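Side-chain contacts in ADP compounds hydrolase NudE (Escherichia coli, PDB 1VHZ), which hydrolyses ADP-ribose, NADH and the dinucleotides Ap2A and Ap3A with the help of magnesium, as a homodimeric member of the Nudix family: residues P86-S89 with V90-A94; H156-D159 with L160-D163. One frame throughout, in Å; residues are numbered along the deposited sequence.

Interaction 1: residues P86-S89 with V90-A94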
# COMPACT_ATOMS: atom_id res chain seq x y z
N PRO A 86 12.86 -16.86 -6.93
CA PRO A 86 14.26 -16.57 -7.17
C PRO A 86 14.70 -17.07 -8.54
O PRO A 86 14.38 -18.19 -8.95
CB PRO A 86 15.00 -17.29 -6.05
CG PRO A 86 14.00 -17.64 -5.02
CD PRO A 86 12.63 -17.60 -5.66
N GLY A 87 15.37 -16.23 -9.31
CA GLY A 87 15.81 -16.61 -10.65
C GLY A 87 14.86 -16.15 -11.74
O GLY A 87 15.23 -16.08 -12.91
N GLU A 88 13.62 -15.81 -11.41
CA GLU A 88 12.62 -15.39 -12.37
C GLU A 88 12.65 -13.89 -12.62
O GLU A 88 12.86 -13.12 -11.69
CB GLU A 88 11.20 -15.67 -11.82
CG GLU A 88 10.55 -16.97 -12.11
CD GLU A 88 9.11 -17.15 -11.67
OE1 GLU A 88 8.60 -16.54 -10.70
OE2 GLU A 88 8.43 -18.00 -12.29
N SER A 89 12.42 -13.47 -13.87
CA SER A 89 12.32 -12.04 -14.14
C SER A 89 10.86 -11.64 -13.83
O SER A 89 10.02 -12.52 -13.63
CB SER A 89 12.56 -11.76 -15.62
OG SER A 89 11.47 -12.23 -16.40
N VAL A 90 10.51 -10.36 -13.88
CA VAL A 90 9.14 -9.97 -13.63
C VAL A 90 8.18 -10.51 -14.69
O VAL A 90 7.03 -10.79 -14.37
CB VAL A 90 8.90 -8.44 -13.58
CG1 VAL A 90 9.33 -7.90 -12.24
CG2 VAL A 90 9.63 -7.76 -14.74
N TYR A 91 8.61 -10.59 -15.94
CA TYR A 91 7.76 -11.08 -17.01
C TYR A 91 7.43 -12.55 -16.79
O TYR A 91 6.28 -12.95 -16.85
CB TYR A 91 8.45 -10.88 -18.37
CG TYR A 91 8.85 -9.43 -18.60
CD1 TYR A 91 7.90 -8.52 -19.02
CD2 TYR A 91 10.13 -8.97 -18.33
CE1 TYR A 91 8.21 -7.20 -19.24
CE2 TYR A 91 10.46 -7.65 -18.53
CZ TYR A 91 9.50 -6.77 -18.99
OH TYR A 91 9.79 -5.43 -19.16
N GLU A 92 8.43 -13.32 -16.39
CA GLU A 92 8.29 -14.74 -16.14
C GLU A 92 7.37 -15.01 -14.98
O GLU A 92 6.49 -15.87 -15.04
CB GLU A 92 9.69 -15.36 -15.92
CG GLU A 92 10.50 -15.55 -17.20
CD GLU A 92 12.00 -15.71 -16.97
OE1 GLU A 92 12.50 -15.55 -15.83
OE2 GLU A 92 12.73 -15.99 -17.94
N ALA A 93 7.56 -14.28 -13.88
CA ALA A 93 6.68 -14.48 -12.72
C ALA A 93 5.25 -14.09 -13.10
O ALA A 93 4.31 -14.81 -12.75
CB ALA A 93 7.16 -13.67 -11.53
N ALA A 94 5.11 -12.98 -13.83
CA ALA A 94 3.78 -12.53 -14.21
C ALA A 94 3.07 -13.60 -15.06
O ALA A 94 1.92 -13.94 -14.79
CB ALA A 94 3.84 -11.21 -14.97
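Ser89 and Glu92 trade bonds across the first turn of a helix, each side chain taking the other's backbone N-H: a capping box, with Ser89 at the N-cap. Ser89 OG accepts from Glu92 N at 3.2 Å. In return Glu92 OE1 takes Ser89 N at 2.9 Å, in a nearly straight bond (167° at the hydrogen) that reaches the carboxylate from above its plane, 35° out of it. Glu92 gets there with CG anti to its own carbonyl carbon (chi1 -76°), which, with the chain extended beyond, brings the carboxylate back past Ser89 OG, and OE1 also rests against Glu88 CA. Ser89 O adds the first helical rung, accepting from Ala93 N at 3.0 Å. Beside the cap, the Tyr91 ring presents its edge to Ser89 OG, and Val90 CG2 lies over the rim of one face.

Glu88 takes a separate course alongside the helix start. Its OE1 lies against Ala93 CB at 3.3 Å and bonds to Asp85 N, while OE2 makes a salt bridge with Arg96, one turn further on. With an alanine in place of Glu88, Arg96 would probably lose its carboxylate mate and Asp85 N its acceptor, leaving the lead-in to the helix less firmly held.

All nine residues belong to the Nudix box, where the loop after strand 80-83 turns into helix 90-102. Ala93 and Ala94 set the helix against Val52 and Ile54 of strand 51-58, Val90 and Ala94 meet strand 125-136, and Tyr91 reaches Leu109 and Phe111 of strand 104-116.

Interaction 2: residues H156-D159 with L160-D163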
# COMPACT_ATOMS: atom_id res chain seq x y z
N HIS A 156 -15.18 1.93 -18.24
CA HIS A 156 -15.73 2.24 -16.93
C HIS A 156 -14.80 1.79 -15.82
O HIS A 156 -15.21 1.60 -14.66
CB HIS A 156 -17.12 1.57 -16.75
CG HIS A 156 -18.08 2.14 -17.77
ND1 HIS A 156 -18.57 3.43 -17.65
CD2 HIS A 156 -18.55 1.65 -18.94
CE1 HIS A 156 -19.34 3.69 -18.69
NE2 HIS A 156 -19.35 2.63 -19.49
N MET A 157 -13.52 1.68 -16.11
CA MET A 157 -12.48 1.27 -15.19
C MET A 157 -12.55 1.99 -13.83
O MET A 157 -12.27 1.39 -12.81
CB MET A 157 -11.10 1.68 -15.68
CG MET A 157 -10.29 1.02 -16.70
SD MET A 157 -8.92 2.13 -17.17
CE MET A 157 -7.64 1.43 -16.11
N MET A 158 -12.64 3.33 -13.89
CA MET A 158 -12.70 4.15 -12.70
C MET A 158 -13.88 3.83 -11.82
O MET A 158 -13.80 4.14 -10.62
CB MET A 158 -12.59 5.65 -13.03
CG MET A 158 -11.31 6.01 -13.80
SD MET A 158 -9.85 5.00 -13.38
CE MET A 158 -9.39 5.70 -11.82
N ASP A 159 -14.94 3.15 -12.28
CA ASP A 159 -16.04 2.80 -11.37
C ASP A 159 -15.55 1.85 -10.28
O ASP A 159 -16.23 1.70 -9.24
CB ASP A 159 -17.21 2.16 -12.09
CG ASP A 159 -17.85 2.96 -13.19
OD1 ASP A 159 -17.59 4.18 -13.29
OD2 ASP A 159 -18.61 2.37 -13.99
N LEU A 160 -14.42 1.15 -10.46
CA LEU A 160 -13.93 0.23 -9.44
C LEU A 160 -13.68 0.90 -8.09
O LEU A 160 -13.73 0.27 -7.03
CB LEU A 160 -12.64 -0.47 -9.91
CG LEU A 160 -12.84 -1.65 -10.88
CD1 LEU A 160 -11.55 -1.95 -11.62
CD2 LEU A 160 -13.36 -2.88 -10.14
N LEU A 161 -13.46 2.21 -8.08
CA LEU A 161 -13.25 3.03 -6.91
C LEU A 161 -14.50 3.20 -6.06
O LEU A 161 -14.43 3.83 -4.99
CB LEU A 161 -12.77 4.43 -7.36
CG LEU A 161 -11.28 4.71 -7.43
CD1 LEU A 161 -10.41 3.47 -7.41
CD2 LEU A 161 -10.94 5.61 -8.61
N GLU A 162 -15.65 2.73 -6.54
CA GLU A 162 -16.89 2.79 -5.77
C GLU A 162 -17.12 1.46 -5.06
O GLU A 162 -18.10 1.27 -4.34
CB GLU A 162 -18.09 3.16 -6.64
CG GLU A 162 -18.04 4.60 -7.16
CD GLU A 162 -18.04 5.61 -6.03
OE1 GLU A 162 -17.59 6.75 -6.23
OE2 GLU A 162 -18.49 5.28 -4.90
N ASP A 163 -16.21 0.50 -5.29
CA ASP A 163 -16.34 -0.79 -4.61
C ASP A 163 -15.32 -0.91 -3.49
O ASP A 163 -14.12 -1.07 -3.74
CB ASP A 163 -16.15 -1.95 -5.60
CG ASP A 163 -16.49 -3.29 -5.00
OD1 ASP A 163 -16.65 -4.25 -5.78
OD2 ASP A 163 -16.62 -3.42 -3.75
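Met158 and Leu161 make the apolar contact of this short helical stretch, their side chains lying next to each other and pointing the same way. The methyl CE of Met158 touches Leu161 CD2 at 3.6 Å. In the methionine CG starts anti to the carbonyl carbon, and the bends at chi2 (-33°) and chi3 fold the chain so that CE comes round to the leucine. Leu161 CB in turn sits on the carbonyl oxygen of Met158, at 3.4 Å. Leu160 does the same one residue earlier, with its CB, CG and CD1 all gathered round Met157 O.

The backbone bonds all span three residues. Leu160 N donates to Met157 O at 3.2 Å, Leu161 N to Met158 O at the same length, and Glu162 N to Asp159 O at 2.9 Å. In each the N-H aims well at its acceptor, but the donor stands above the carbonyl plane, almost 50° out of it, as goes with the tight three-residue turns. Asp159 N to His156 O and Asp163 N to Leu160 O continue the ladder at its two ends.

Outside partners fix the ends and the faces. Trp152 NE1 bonds to His156 O, while Leu161 O takes both Asn167 ND2 and Lys113 NZ of the second subunit. Leu160 packs on Trp152, Leu77 and Phe166; Met158 and Leu161 face Phe176 and Leu175 of helix 169-184.

The unbroken run of i to i+3 bonds marks a 3-10 helix, here in the connection from strand 149-153 to helix 169-184 of the Nudix domain and away from the substrate and metal sites.

Both interactions are local, between residues close in sequence inside the Nudix domain, on opposite sides of the chain's centre, with their own centres about 29 Å apart and nearest atoms about 17 Å apart. Within the chain they share no helix or strand. Interaction 1 is a surface contact carried by polar side chains at the start of an alpha helix, close to Glu97, which probably binds the divalent metal. Interaction 2 is partly buried; its crossing hydrogen bonds are all backbone to backbone, and its side chains meet through apolar atoms turned to helix 169-184. Residues 156-163 also reach the second subunit, whereas no other chain of the dimer touches 86-94.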